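Local coordinates for protein oligogalacturonate-specific porin kdgM (Dickeya dadantii, PDB 4FQE) that forms a monomeric outer-membrane beta-barrel channel specific for oligogalacturonides and is required for full virulence of the bacterium, at residues 27-32 with 64-69; 56-61 with 84-89. All coordinates share one frame; numbering follows the deposited sequence.

Contact 1: 27-32 with 64-69; sequences FANGFG and ASYVYK. With C8E ((hydroxyethyloxy)tri(ethyloxy)octane), chain H; OCT (N-octane), chain C.
Phe31 lies across the ring of Tyr66, its non-hydrogen-bonded antiparallel partner, so the two side chains share a face of the sheet. Phe31 CB sits over the face of the Tyr66 ring, 4.1 Å from the centroid, in a CH-pi contact. With CG anti to the backbone N (chi1 -176°), the ring leans back over the neighbouring strand. CD2 comes down on the same tyrosine, 3.7 Å from Tyr66 CE1, and approaches the carbonyl O of Ser65. The planes meet at 60°, edge-to-face, with Phe31 giving the edge. CD1 and CE1 meet C8 of n-octane, which also touches the ring of Phe27, while CZ ends 4.3 Å from Ala64 CB. The edge of the Tyr66 ring takes Asn29 O in its plane.

Beneath the rings the backbones are laced together: Gly32 and Ser65 exchange N-H...O bonds, and Val67 N reaches Gly30 O at 2.9 Å. Gly30 takes a positive phi (104°), which suits glycine, as the chain leaves the turn. Asn29 OD1 accepts from Phe31 N at 2.8 Å, forming an Asx turn that overlaps the end of the type I turn 27-30 and leads into the strand. Arg26 bonds both Gly30 O and Ser65 OG. The short turn joins strands 18-26 and 31-40, strand 31-40 pairs with 57-69, and aromatics beside n-octane and detergent are consistent with the aromatic girdle of outer-membrane beta-barrels.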
loop_
_atom_site.group_PDB
_atom_site.type_symbol
_atom_site.label_atom_id
_atom_site.label_comp_id
_atom_site.label_asym_id
_atom_site.label_seq_id
_atom_site.Cartn_x
_atom_site.Cartn_y
_atom_site.Cartn_z
ATOM N N PHE A 27 6.329 -15.108 1.742
ATOM C CA PHE A 27 7.023 -16.374 1.624
ATOM C C PHE A 27 7.001 -16.822 0.159
ATOM O O PHE A 27 6.150 -16.377 -0.620
ATOM C CB PHE A 27 6.341 -17.449 2.505
ATOM C CG PHE A 27 6.465 -17.193 3.977
ATOM C CD1 PHE A 27 7.598 -17.600 4.671
ATOM C CD2 PHE A 27 5.464 -16.518 4.672
ATOM C CE1 PHE A 27 7.738 -17.335 6.031
ATOM C CE2 PHE A 27 5.597 -16.247 6.022
ATOM C CZ PHE A 27 6.733 -16.655 6.709
ATOM N N ALA A 28 7.927 -17.706 -0.204
ATOM C CA ALA A 28 8.039 -18.180 -1.590
ATOM C C ALA A 28 6.797 -18.970 -1.999
ATOM O O ALA A 28 6.471 -19.016 -3.172
ATOM C CB ALA A 28 9.309 -19.009 -1.797
ATOM N N ASN A 29 6.096 -19.577 -1.035
ATOM C CA ASN A 29 4.818 -20.238 -1.319
ATOM C C ASN A 29 3.663 -19.287 -1.660
ATOM O O ASN A 29 2.578 -19.752 -2.010
ATOM C CB ASN A 29 4.394 -21.170 -0.150
ATOM C CG ASN A 29 4.226 -20.435 1.178
ATOM O OD1 ASN A 29 3.766 -19.296 1.238
ATOM N ND2 ASN A 29 4.630 -21.097 2.257
ATOM N N GLY A 30 3.860 -17.981 -1.502
ATOM C CA GLY A 30 2.818 -17.013 -1.811
ATOM C C GLY A 30 2.121 -16.434 -0.588
ATOM O O GLY A 30 1.435 -15.427 -0.698
ATOM N N PHE A 31 2.286 -17.064 0.575
ATOM C CA PHE A 31 1.621 -16.574 1.795
ATOM C C PHE A 31 2.328 -15.320 2.283
ATOM O O PHE A 31 3.566 -15.262 2.237
ATOM C CB PHE A 31 1.652 -17.622 2.888
ATOM C CG PHE A 31 0.889 -17.218 4.138
ATOM C CD1 PHE A 31 1.548 -16.948 5.324
ATOM C CD2 PHE A 31 -0.499 -17.115 4.109
ATOM C CE1 PHE A 31 0.828 -16.568 6.461
ATOM C CE2 PHE A 31 -1.219 -16.760 5.244
ATOM C CZ PHE A 31 -0.561 -16.478 6.407
ATOM N N GLY A 32 1.551 -14.320 2.702
ATOM C CA GLY A 32 2.145 -13.071 3.198
ATOM C C GLY A 32 1.467 -12.645 4.465
ATOM O O GLY A 32 0.289 -12.966 4.664
ATOM N N ALA A 64 -3.154 -10.699 6.367
ATOM C CA ALA A 64 -2.724 -11.995 5.829
ATOM C C ALA A 64 -3.246 -12.138 4.400
ATOM O O ALA A 64 -4.334 -11.685 4.093
ATOM C CB ALA A 64 -3.245 -13.135 6.707
ATOM N N SER A 65 -2.436 -12.711 3.510
ATOM C CA SER A 65 -2.809 -12.891 2.110
ATOM C C SER A 65 -2.076 -14.057 1.475
ATOM O O SER A 65 -1.075 -14.548 1.985
ATOM C CB SER A 65 -2.526 -11.630 1.268
ATOM O OG SER A 65 -1.169 -11.209 1.416
ATOM N N TYR A 66 -2.605 -14.484 0.323
ATOM C CA TYR A 66 -1.922 -15.440 -0.557
ATOM C C TYR A 66 -1.822 -14.786 -1.949
ATOM O O TYR A 66 -2.821 -14.300 -2.466
ATOM C CB TYR A 66 -2.713 -16.758 -0.661
ATOM C CG TYR A 66 -2.114 -17.958 0.058
ATOM C CD1 TYR A 66 -2.705 -18.473 1.234
ATOM C CD2 TYR A 66 -0.956 -18.581 -0.415
ATOM C CE1 TYR A 66 -2.163 -19.565 1.910
ATOM C CE2 TYR A 66 -0.388 -19.659 0.274
ATOM C CZ TYR A 66 -1.008 -20.160 1.426
ATOM O OH TYR A 66 -0.471 -21.239 2.096
ATOM N N VAL A 67 -0.652 -14.809 -2.579
ATOM C CA VAL A 67 -0.589 -14.467 -3.986
ATOM C C VAL A 67 -0.568 -15.765 -4.775
ATOM O O VAL A 67 0.324 -16.586 -4.599
ATOM C CB VAL A 67 0.640 -13.631 -4.377
ATOM C CG1 VAL A 67 0.595 -13.363 -5.881
ATOM C CG2 VAL A 67 0.688 -12.287 -3.632
ATOM N N TYR A 68 -1.564 -15.934 -5.630
ATOM C CA TYR A 68 -1.689 -17.124 -6.490
ATOM C C TYR A 68 -1.307 -16.731 -7.915
ATOM O O TYR A 68 -2.016 -15.947 -8.549
ATOM C CB TYR A 68 -3.133 -17.636 -6.441
ATOM C CG TYR A 68 -3.578 -18.140 -5.046
ATOM C CD1 TYR A 68 -3.030 -19.308 -4.490
ATOM C CD2 TYR A 68 -4.549 -17.459 -4.295
ATOM C CE1 TYR A 68 -3.426 -19.771 -3.244
ATOM C CE2 TYR A 68 -4.954 -17.924 -3.024
ATOM C CZ TYR A 68 -4.398 -19.079 -2.516
ATOM O OH TYR A 68 -4.783 -19.558 -1.282
ATOM N N LYS A 69 -0.192 -17.255 -8.412
ATOM C CA LYS A 69 0.307 -16.882 -9.747
ATOM C C LYS A 69 -0.150 -17.893 -10.778
ATOM O O LYS A 69 0.212 -19.054 -10.701
ATOM C CB LYS A 69 1.832 -16.767 -9.757
ATOM C CG LYS A 69 2.360 -15.796 -8.704
ATOM C CD LYS A 69 3.869 -15.664 -8.824
ATOM C CE LYS A 69 4.440 -14.501 -8.020
ATOM N NZ LYS A 69 3.873 -13.201 -8.438
HETATM C C1 C8E H . -13.103 -8.335 -1.279
HETATM C C2 C8E H . -13.958 -9.550 -1.025
HETATM C C3 C8E H . -13.441 -10.701 -1.874
HETATM C C4 C8E H . -12.013 -11.076 -1.500
HETATM C C5 C8E H . -11.930 -12.425 -0.816
HETATM C C6 C8E H . -12.231 -12.267 0.666
HETATM C C7 C8E H . -10.974 -12.334 1.519
HETATM C C8 C8E H . -11.321 -12.490 2.998
HETATM O O9 C8E H . -11.360 -13.875 3.352
HETATM C C10 C8E H . -11.730 -14.110 4.716
HETATM C C11 C8E H . -10.935 -15.298 5.261
HETATM O O12 C8E H . -9.831 -14.876 6.060
HETATM C C13 C8E H . -8.769 -15.830 6.169
HETATM C C14 C8E H . -7.760 -15.642 5.033
HETATM O O15 C8E H . -6.406 -15.559 5.501
HETATM C C16 C8E H . -5.433 -16.252 4.697
HETATM C C17 C8E H . -5.007 -15.466 3.463
HETATM O O18 C8E H . -5.808 -15.846 2.335
HETATM C C19 C8E H . -6.729 -14.842 1.914
HETATM C C20 C8E H . -8.122 -15.431 1.740
HETATM O O21 C8E H . -9.104 -14.610 2.381
HETATM C C1 OCT C . 3.533 -14.361 14.355
HETATM C C2 OCT C . 4.772 -15.212 14.178
HETATM C C3 OCT C . 5.063 -15.472 12.702
HETATM C C4 OCT C . 3.828 -16.054 12.018
HETATM C C5 OCT C . 4.168 -16.784 10.722
HETATM C C6 OCT C . 3.088 -17.809 10.383
HETATM C C7 OCT C . 3.670 -18.875 9.477
HETATM C C8 OCT C . 4.023 -18.260 8.143
#

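Contact 2: 56-61 with 84-89; sequences VSNGTE and SGSSNN. With C8E ((hydroxyethyloxy)tri(ethyloxy)octane), chain F.
Ser86 binds the backbone of Asn58 through two of its own atoms. Its N-H donates to Asn58 O at 3.0 Å, and its OG accepts from Asn58 N at 3.2 Å. The hydroxyl can reach that amide because OG stands beside its own backbone N, anti to the carbonyl carbon (chi1 -52°). Ser86 CB meanwhile packs against Ser57 CB at 3.8 Å. A side-chain oxygen thus continues the ladder just where residues 86-89 leave the strand. Farther along, Thr60 and Ser84 form a regular hydrogen-bonded pair, and between them and Ser86 the glycines Gly59 and Gly85 face each other with CA atoms 3.9 Å apart. This is the open end of the beta hairpin formed by strands 57-69 and 74-85, part of the 12-stranded antiparallel barrel. On the face bearing Thr60 and Ser84, the detergent C8E passes both side chains, its C19 lying 3.7 Å from Thr60 OG1. One shell out, Asn89 folds back on the loop: its OD1 accepts from Gly85 N at 3.0 Å, and its ND2 returns a weak bond to Gly85 O. Along the other edge of residues 56-61, Ser57, Gly59 and Glu61 share backbone bonds with strand 31-40.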
loop_
_atom_site.group_PDB
_atom_site.type_symbol
_atom_site.label_atom_id
_atom_site.label_comp_id
_atom_site.label_asym_id
_atom_site.label_seq_id
_atom_site.Cartn_x
_atom_site.Cartn_y
_atom_site.Cartn_z
ATOM N N VAL A 56 -4.150 13.329 19.572
ATOM C CA VAL A 56 -3.307 12.180 19.241
ATOM C C VAL A 56 -4.158 10.941 18.925
ATOM O O VAL A 56 -5.196 10.720 19.546
ATOM C CB VAL A 56 -2.345 11.857 20.409
ATOM C CG1 VAL A 56 -1.712 10.479 20.254
ATOM C CG2 VAL A 56 -1.273 12.926 20.509
ATOM N N SER A 57 -3.729 10.137 17.959
ATOM C CA SER A 57 -4.364 8.843 17.732
ATOM C C SER A 57 -3.326 7.777 17.434
ATOM O O SER A 57 -2.158 8.060 17.152
ATOM C CB SER A 57 -5.416 8.924 16.622
ATOM O OG SER A 57 -4.830 8.904 15.332
ATOM N N ASN A 58 -3.761 6.530 17.513
ATOM C CA ASN A 58 -2.885 5.424 17.247
ATOM C C ASN A 58 -3.701 4.261 16.767
ATOM O O ASN A 58 -4.924 4.232 16.941
ATOM C CB ASN A 58 -2.087 5.032 18.494
ATOM C CG ASN A 58 -2.927 4.288 19.508
ATOM O OD1 ASN A 58 -3.269 3.117 19.304
ATOM N ND2 ASN A 58 -3.285 4.960 20.589
ATOM N N GLY A 59 -3.013 3.299 16.191
ATOM C CA GLY A 59 -3.680 2.144 15.605
ATOM C C GLY A 59 -2.721 1.059 15.198
ATOM O O GLY A 59 -1.514 1.272 15.160
ATOM N N THR A 60 -3.270 -0.127 14.899
ATOM C CA THR A 60 -2.458 -1.214 14.398
ATOM C C THR A 60 -3.248 -1.979 13.366
ATOM O O THR A 60 -4.455 -2.195 13.561
ATOM C CB THR A 60 -2.017 -2.186 15.487
ATOM O OG1 THR A 60 -2.791 -1.948 16.658
ATOM C CG2 THR A 60 -0.550 -1.999 15.851
ATOM N N GLU A 61 -2.569 -2.429 12.325
ATOM C CA GLU A 61 -3.227 -3.265 11.305
ATOM C C GLU A 61 -2.439 -4.531 11.028
ATOM O O GLU A 61 -1.224 -4.521 10.977
ATOM C CB GLU A 61 -3.472 -2.480 10.024
ATOM C CG GLU A 61 -4.249 -3.245 8.946
ATOM C CD GLU A 61 -4.560 -2.393 7.734
ATOM O OE1 GLU A 61 -3.647 -1.719 7.239
ATOM O OE2 GLU A 61 -5.728 -2.375 7.266
ATOM N N SER A 84 -7.286 -1.948 14.268
ATOM C CA SER A 84 -7.773 -1.567 15.607
ATOM C C SER A 84 -7.141 -0.229 16.000
ATOM O O SER A 84 -5.912 -0.131 16.058
ATOM C CB SER A 84 -7.332 -2.595 16.632
ATOM O OG SER A 84 -8.050 -3.801 16.543
ATOM N N GLY A 85 -7.962 0.785 16.288
ATOM C CA GLY A 85 -7.431 2.106 16.600
ATOM C C GLY A 85 -8.263 2.943 17.535
ATOM O O GLY A 85 -9.260 2.482 18.093
ATOM N N SER A 86 -7.799 4.182 17.708
ATOM C CA SER A 86 -8.556 5.253 18.343
ATOM C C SER A 86 -9.778 5.603 17.480
ATOM O O SER A 86 -10.881 5.734 17.997
ATOM C CB SER A 86 -7.672 6.508 18.510
ATOM O OG SER A 86 -6.441 6.208 19.149
ATOM N N SER A 87 -9.574 5.732 16.166
ATOM C CA SER A 87 -10.606 6.258 15.253
ATOM C C SER A 87 -10.998 5.354 14.065
ATOM O O SER A 87 -12.170 5.341 13.668
ATOM C CB SER A 87 -10.157 7.617 14.717
ATOM O OG SER A 87 -8.885 7.513 14.100
ATOM N N ASN A 88 -10.033 4.635 13.483
ATOM C CA ASN A 88 -10.313 3.692 12.402
ATOM C C ASN A 88 -10.353 2.279 12.967
ATOM O O ASN A 88 -9.439 1.862 13.690
ATOM C CB ASN A 88 -9.259 3.795 11.300
ATOM C CG ASN A 88 -9.328 5.114 10.540
ATOM O OD1 ASN A 88 -9.984 6.064 10.972
ATOM N ND2 ASN A 88 -8.651 5.174 9.399
ATOM N N ASN A 89 -11.438 1.561 12.685
ATOM C CA ASN A 89 -11.627 0.204 13.216
ATOM C C ASN A 89 -12.452 -0.527 12.229
ATOM O O ASN A 89 -13.652 -0.344 12.183
ATOM C CB ASN A 89 -12.360 0.205 14.551
ATOM C CG ASN A 89 -11.575 0.856 15.640
ATOM O OD1 ASN A 89 -10.877 0.184 16.410
ATOM N ND2 ASN A 89 -11.671 2.179 15.719
HETATM C C1 C8E F . -4.342 -15.640 9.042
HETATM C C2 C8E F . -5.533 -14.879 9.595
HETATM C C3 C8E F . -5.235 -13.453 10.093
HETATM C C4 C8E F . -3.897 -13.304 10.797
HETATM C C5 C8E F . -3.951 -12.344 11.983
HETATM C C6 C8E F . -2.692 -12.509 12.835
HETATM C C7 C8E F . -2.676 -11.612 14.084
HETATM C C8 C8E F . -3.154 -12.337 15.348
HETATM O O9 C8E F . -2.708 -11.664 16.529
HETATM C C10 C8E F . -3.691 -11.472 17.556
HETATM C C11 C8E F . -2.987 -11.229 18.888
HETATM O O12 C8E F . -3.127 -9.865 19.308
HETATM C C13 C8E F . -1.894 -9.232 19.688
HETATM C C14 C8E F . -2.140 -7.940 20.476
HETATM O O15 C8E F . -3.394 -7.330 20.113
HETATM C C16 C8E F . -3.314 -5.964 19.689
HETATM C C17 C8E F . -4.464 -5.639 18.731
HETATM O O18 C8E F . -4.176 -6.184 17.436
HETATM C C19 C8E F . -4.270 -5.274 16.335
HETATM C C20 C8E F . -5.184 -5.828 15.243
HETATM O O21 C8E F . -6.018 -6.876 15.752
#

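In the fold
Both contacts draw on strand 57-69, but at its two ends and with different neighbours: contact 1 joins it to strand 31-40, contact 2 to strand 74-85, the other half of its hairpin. Their centres lie about 26 Å apart, and strand 57-69 lies between the other two in the sheet, so the contacts join three consecutive strands of the barrel. Both rest on backbone ladders. Contact 1, partly buried, adds aromatic packing beside bound n-octane; contact 2, at the surface and made of glycines and small polar residues including Thr60, adds a serine hydroxyl bond. Asparagine side chains fasten backbone in both: one within the turn before a strand, the other within the loop after one.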